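Local structure of uncharacterized sugar kinase PH1459 (Pyrococcus horikoshii, 3EWM) at residues A[188-193]-A[247-252]; A[214-217]-A[221-224]. The protein probably phosphorylates a sugar, perhaps fructose, at the expense of ATP, as a member of the PfkB family of carbohydrate kinases. All coordinates share one frame; numbering follows the deposited sequence.

Contact 1: residues A[188-193]-A[247-252]; sequences IVKASE and DAFMAA
Lys190 reaches from its strand to the helix and lays the methylene part of its side chain between Phe249 and Met250. With CG anti to the backbone N (chi1 175°), the chain runs out almost straight and bends only at its last torsion (chi4 -76°), which turns NZ away from the line of the methylenes. Lys190 CE meets the ring edge of Phe249, 3.6 Å from its CD2 and near the ring plane; Lys190 CD lies in that plane, 3.8 Å from Phe249 CD2. The two side chains cross obliquely, and the lysine methylenes meet the ring at its edge. Met250, a selenomethionine here, supplies further contacts: its SE stands 4.1 Å from Lys190 CD, and its bent chain brings CE within 3.9 Å of Lys190 CB. Long and flexible, this residue can follow the lysine root, while the flat ring of Phe249 can set its edge against CD and CE. An alanine in place of Lys190 would probably open a gap at the Phe249 edge and beside SE, and take the side chain of an ATP-binding residue from the site. The lysine NZ also has a weak, long ion pair with Asp160. Strand 188-192 lies in the main sheet between strands 156-160 and 211-215, and helix 245-259 packs over it, its Phe249 touching helix 265-279 and its Met250 touching helix 35-45.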
loop_
_atom_site.group_PDB
_atom_site.type_symbol
_atom_site.label_atom_id
_atom_site.label_comp_id
_atom_site.label_asym_id
_atom_site.label_seq_id
_atom_site.Cartn_x
_atom_site.Cartn_y
_atom_site.Cartn_z
ATOM N N ILE A 188 9.134 -18.210 -25.351
ATOM C CA ILE A 188 8.559 -17.000 -25.902
ATOM C C ILE A 188 9.021 -15.886 -25.005
ATOM O O ILE A 188 8.828 -15.928 -23.784
ATOM C CB ILE A 188 7.012 -17.071 -25.892
ATOM C CG1 ILE A 188 6.529 -18.235 -26.760
ATOM C CG2 ILE A 188 6.394 -15.751 -26.346
ATOM C CD1 ILE A 188 5.380 -19.002 -26.125
ATOM N N VAL A 189 9.654 -14.888 -25.600
ATOM C CA VAL A 189 10.093 -13.733 -24.840
ATOM C C VAL A 189 9.494 -12.488 -25.468
ATOM O O VAL A 189 9.518 -12.316 -26.699
ATOM C CB VAL A 189 11.653 -13.642 -24.778
ATOM C CG1 VAL A 189 12.118 -12.290 -24.205
ATOM C CG2 VAL A 189 12.208 -14.790 -23.955
ATOM N N LYS A 190 8.919 -11.656 -24.604
ATOM C CA LYS A 190 8.437 -10.348 -24.970
ATOM C C LYS A 190 9.289 -9.288 -24.277
ATOM O O LYS A 190 9.498 -9.335 -23.060
ATOM C CB LYS A 190 6.961 -10.204 -24.565
ATOM C CG LYS A 190 6.403 -8.824 -24.800
ATOM C CD LYS A 190 4.957 -8.733 -24.311
ATOM C CE LYS A 190 4.484 -7.306 -24.265
ATOM N NZ LYS A 190 5.026 -6.550 -23.114
ATOM N N ALA A 191 9.773 -8.322 -25.058
ATOM C CA ALA A 191 10.572 -7.249 -24.527
ATOM C C ALA A 191 10.380 -6.021 -25.382
ATOM O O ALA A 191 10.138 -6.139 -26.579
ATOM C CB ALA A 191 12.060 -7.641 -24.499
ATOM N N SER A 192 10.491 -4.848 -24.762
ATOM C CA SER A 192 10.545 -3.603 -25.512
ATOM C C SER A 192 11.925 -3.479 -26.132
ATOM O O SER A 192 12.898 -4.067 -25.658
ATOM C CB SER A 192 10.312 -2.395 -24.605
ATOM O OG SER A 192 11.362 -2.296 -23.650
ATOM N N GLU A 193 12.011 -2.676 -27.180
ATOM C CA GLU A 193 13.308 -2.412 -27.776
ATOM C C GLU A 193 14.281 -1.805 -26.741
ATOM O O GLU A 193 15.476 -2.093 -26.787
ATOM C CB GLU A 193 13.167 -1.568 -29.056
ATOM C CG GLU A 193 12.432 -0.274 -28.882
ATOM C CD GLU A 193 12.358 0.519 -30.182
ATOM O OE1 GLU A 193 13.255 0.353 -31.033
ATOM O OE2 GLU A 193 11.387 1.293 -30.344
ATOM N N ASP A 247 -0.161 -5.948 -22.247
ATOM C CA ASP A 247 -0.672 -7.205 -21.700
ATOM C C ASP A 247 -1.717 -7.845 -22.612
ATOM O O ASP A 247 -1.795 -9.058 -22.690
ATOM C CB ASP A 247 -1.184 -7.005 -20.299
ATOM C CG ASP A 247 -0.068 -6.637 -19.335
ATOM O OD1 ASP A 247 1.094 -7.056 -19.560
ATOM O OD2 ASP A 247 -0.348 -5.922 -18.370
ATOM N N ALA A 248 -2.526 -7.013 -23.265
ATOM C CA ALA A 248 -3.430 -7.459 -24.327
ATOM C C ALA A 248 -2.635 -8.139 -25.449
ATOM O O ALA A 248 -2.983 -9.234 -25.905
ATOM C CB ALA A 248 -4.199 -6.293 -24.871
ATOM N N PHE A 249 -1.573 -7.467 -25.889
ATOM C CA PHE A 249 -0.676 -8.015 -26.877
ATOM C C PHE A 249 -0.103 -9.373 -26.431
ATOM O O PHE A 249 -0.133 -10.334 -27.192
ATOM C CB PHE A 249 0.440 -7.007 -27.186
ATOM C CG PHE A 249 1.563 -7.589 -27.972
ATOM C CD1 PHE A 249 1.461 -7.722 -29.348
ATOM C CD2 PHE A 249 2.725 -7.990 -27.344
ATOM C CE1 PHE A 249 2.502 -8.272 -30.096
ATOM C CE2 PHE A 249 3.778 -8.538 -28.080
ATOM C CZ PHE A 249 3.655 -8.677 -29.463
HETATM N N MSE A 250 0.407 -9.453 -25.200
HETATM C CA MSE A 250 0.917 -10.732 -24.685
HETATM C C MSE A 250 -0.155 -11.814 -24.736
HETATM O O MSE A 250 0.096 -12.919 -25.209
HETATM C CB MSE A 250 1.459 -10.589 -23.246
HETATM C CG MSE A 250 2.127 -11.842 -22.695
HETATM SE SE MSE A 250 3.509 -12.567 -23.881
HETATM C CE MSE A 250 4.949 -12.827 -22.562
ATOM N N ALA A 251 -1.342 -11.495 -24.226
ATOM C CA ALA A 251 -2.447 -12.448 -24.247
ATOM C C ALA A 251 -2.703 -12.970 -25.665
ATOM O O ALA A 251 -2.765 -14.174 -25.882
ATOM C CB ALA A 251 -3.704 -11.821 -23.667
ATOM N N ALA A 252 -2.793 -12.046 -26.621
ATOM C CA ALA A 252 -2.980 -12.401 -28.030
ATOM C C ALA A 252 -1.874 -13.299 -28.553
ATOM O O ALA A 252 -2.129 -14.211 -29.333
ATOM C CB ALA A 252 -3.053 -11.148 -28.882
#

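Contact 2: residues A[214-217]-A[221-224]; sequences ITLG and CRLI
Ile214 and Arg222 exchange both backbone hydrogen bonds of an antiparallel hydrogen-bonded pair: Ile214 N gives to Arg222 O and Arg222 N to Ile214 O, each at 2.8 Å, the second more bent at the hydrogen (141°). On the Ile214 side of the sheet, its CG1 touches Ile224 CD1 at 3.5 Å, a meeting of branched apolar chains suited to strands. Thr215 forms the next, non-hydrogen-bonded pair with Cys221, whose CB lies 3.9 Å from Thr215 CA; the small cysteine fits close against the backbone. These pairs belong to the beta hairpin of strands 211-215 and 220-225, whose second strand begins at Gly220, an ATP-binding residue like Thr215. Leu216, just past the strand, crosses the Arg222 side chain at about a right angle. Its CD2 is 3.6 Å from Arg222 NH1, while Leu216 CD1 sits over one guanidinium face, offset toward the rim and 3.9 Å from Arg222 NH2. The arginine reaches there because CG is anti to the backbone N (chi1 156°) and the chain bends at chi3; its NE forms a salt bridge with Asp231 of strand 228-233.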
loop_
_atom_site.group_PDB
_atom_site.type_symbol
_atom_site.label_atom_id
_atom_site.label_comp_id
_atom_site.label_asym_id
_atom_site.label_seq_id
_atom_site.Cartn_x
_atom_site.Cartn_y
_atom_site.Cartn_z
ATOM N N ILE A 214 9.333 -8.254 -29.938
ATOM C CA ILE A 214 9.951 -7.019 -29.505
ATOM C C ILE A 214 8.960 -5.908 -29.767
ATOM O O ILE A 214 8.578 -5.672 -30.913
ATOM C CB ILE A 214 11.318 -6.719 -30.216
ATOM C CG1 ILE A 214 12.367 -7.808 -29.930
ATOM C CG2 ILE A 214 11.867 -5.367 -29.777
ATOM C CD1 ILE A 214 12.538 -8.201 -28.459
ATOM N N THR A 215 8.546 -5.235 -28.699
ATOM C CA THR A 215 7.606 -4.140 -28.815
ATOM C C THR A 215 8.336 -2.830 -29.140
ATOM O O THR A 215 9.429 -2.546 -28.630
ATOM C CB THR A 215 6.736 -4.005 -27.545
ATOM O OG1 THR A 215 7.577 -3.771 -26.404
ATOM C CG2 THR A 215 5.914 -5.292 -27.316
ATOM N N LEU A 216 7.723 -2.042 -30.013
ATOM C CA LEU A 216 8.307 -0.762 -30.393
ATOM C C LEU A 216 7.376 0.390 -29.988
ATOM O O LEU A 216 7.337 1.437 -30.631
ATOM C CB LEU A 216 8.676 -0.776 -31.891
ATOM C CG LEU A 216 9.312 -2.063 -32.470
ATOM C CD1 LEU A 216 9.275 -2.101 -33.994
ATOM C CD2 LEU A 216 10.751 -2.344 -31.973
ATOM N N GLY A 217 6.648 0.185 -28.890
ATOM C CA GLY A 217 5.699 1.161 -28.362
ATOM C C GLY A 217 4.486 1.349 -29.267
ATOM O O GLY A 217 3.897 0.370 -29.732
ATOM N N CYS A 221 5.353 -3.575 -33.427
ATOM C CA CYS A 221 6.230 -4.575 -32.852
ATOM C C CYS A 221 6.845 -5.450 -33.922
ATOM O O CYS A 221 6.572 -5.292 -35.115
ATOM C CB CYS A 221 5.480 -5.426 -31.824
ATOM S SG CYS A 221 4.137 -6.374 -32.510
ATOM N N ARG A 222 7.667 -6.382 -33.476
ATOM C CA ARG A 222 8.435 -7.216 -34.364
ATOM C C ARG A 222 8.447 -8.628 -33.785
ATOM O O ARG A 222 8.572 -8.812 -32.582
ATOM C CB ARG A 222 9.834 -6.611 -34.476
ATOM C CG ARG A 222 10.966 -7.523 -34.866
ATOM C CD ARG A 222 12.303 -6.742 -34.841
ATOM N NE ARG A 222 12.212 -5.483 -35.571
ATOM C CZ ARG A 222 12.611 -4.293 -35.124
ATOM N NH1 ARG A 222 13.196 -4.149 -33.935
ATOM N NH2 ARG A 222 12.445 -3.229 -35.896
ATOM N N LEU A 223 8.267 -9.621 -34.645
ATOM C CA LEU A 223 8.320 -11.007 -34.216
ATOM C C LEU A 223 9.531 -11.650 -34.829
ATOM O O LEU A 223 9.724 -11.586 -36.038
ATOM C CB LEU A 223 7.067 -11.771 -34.622
ATOM C CG LEU A 223 5.755 -11.284 -34.008
ATOM C CD1 LEU A 223 4.629 -12.152 -34.514
ATOM C CD2 LEU A 223 5.822 -11.292 -32.490
ATOM N N ILE A 224 10.351 -12.253 -33.984
ATOM C CA ILE A 224 11.588 -12.878 -34.425
ATOM C C ILE A 224 11.549 -14.371 -34.139
ATOM O O ILE A 224 11.300 -14.803 -33.006
ATOM C CB ILE A 224 12.806 -12.243 -33.743
ATOM C CG1 ILE A 224 12.798 -10.735 -33.963
ATOM C CG2 ILE A 224 14.112 -12.867 -34.269
ATOM C CD1 ILE A 224 12.812 -9.963 -32.692
#

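How the contacts relate
Contact 1 is buried, its centre about 7 Å from the centre of the chain, whereas contact 2 has its centre about 15 Å out, toward one margin of the sheet, and is partly buried. They meet through neighbouring strands: Ala191 O and Thr215 N are 2.8 Å apart, a probable hydrogen bond. Phe249 also joins them, its CE1 lying 3.5 Å from Cys221 SG. The chemistry follows the place: helix against sheet relies on side-chain packing with no hydrogen bond across, whereas strand against strand combines two backbone hydrogen bonds with side-chain packing, including a partly exposed arginine against a leucine. Each contributes to the ATP site, contact 1 Lys190 and contact 2 Thr215, their side chains about 4 Å apart at the nearest atoms.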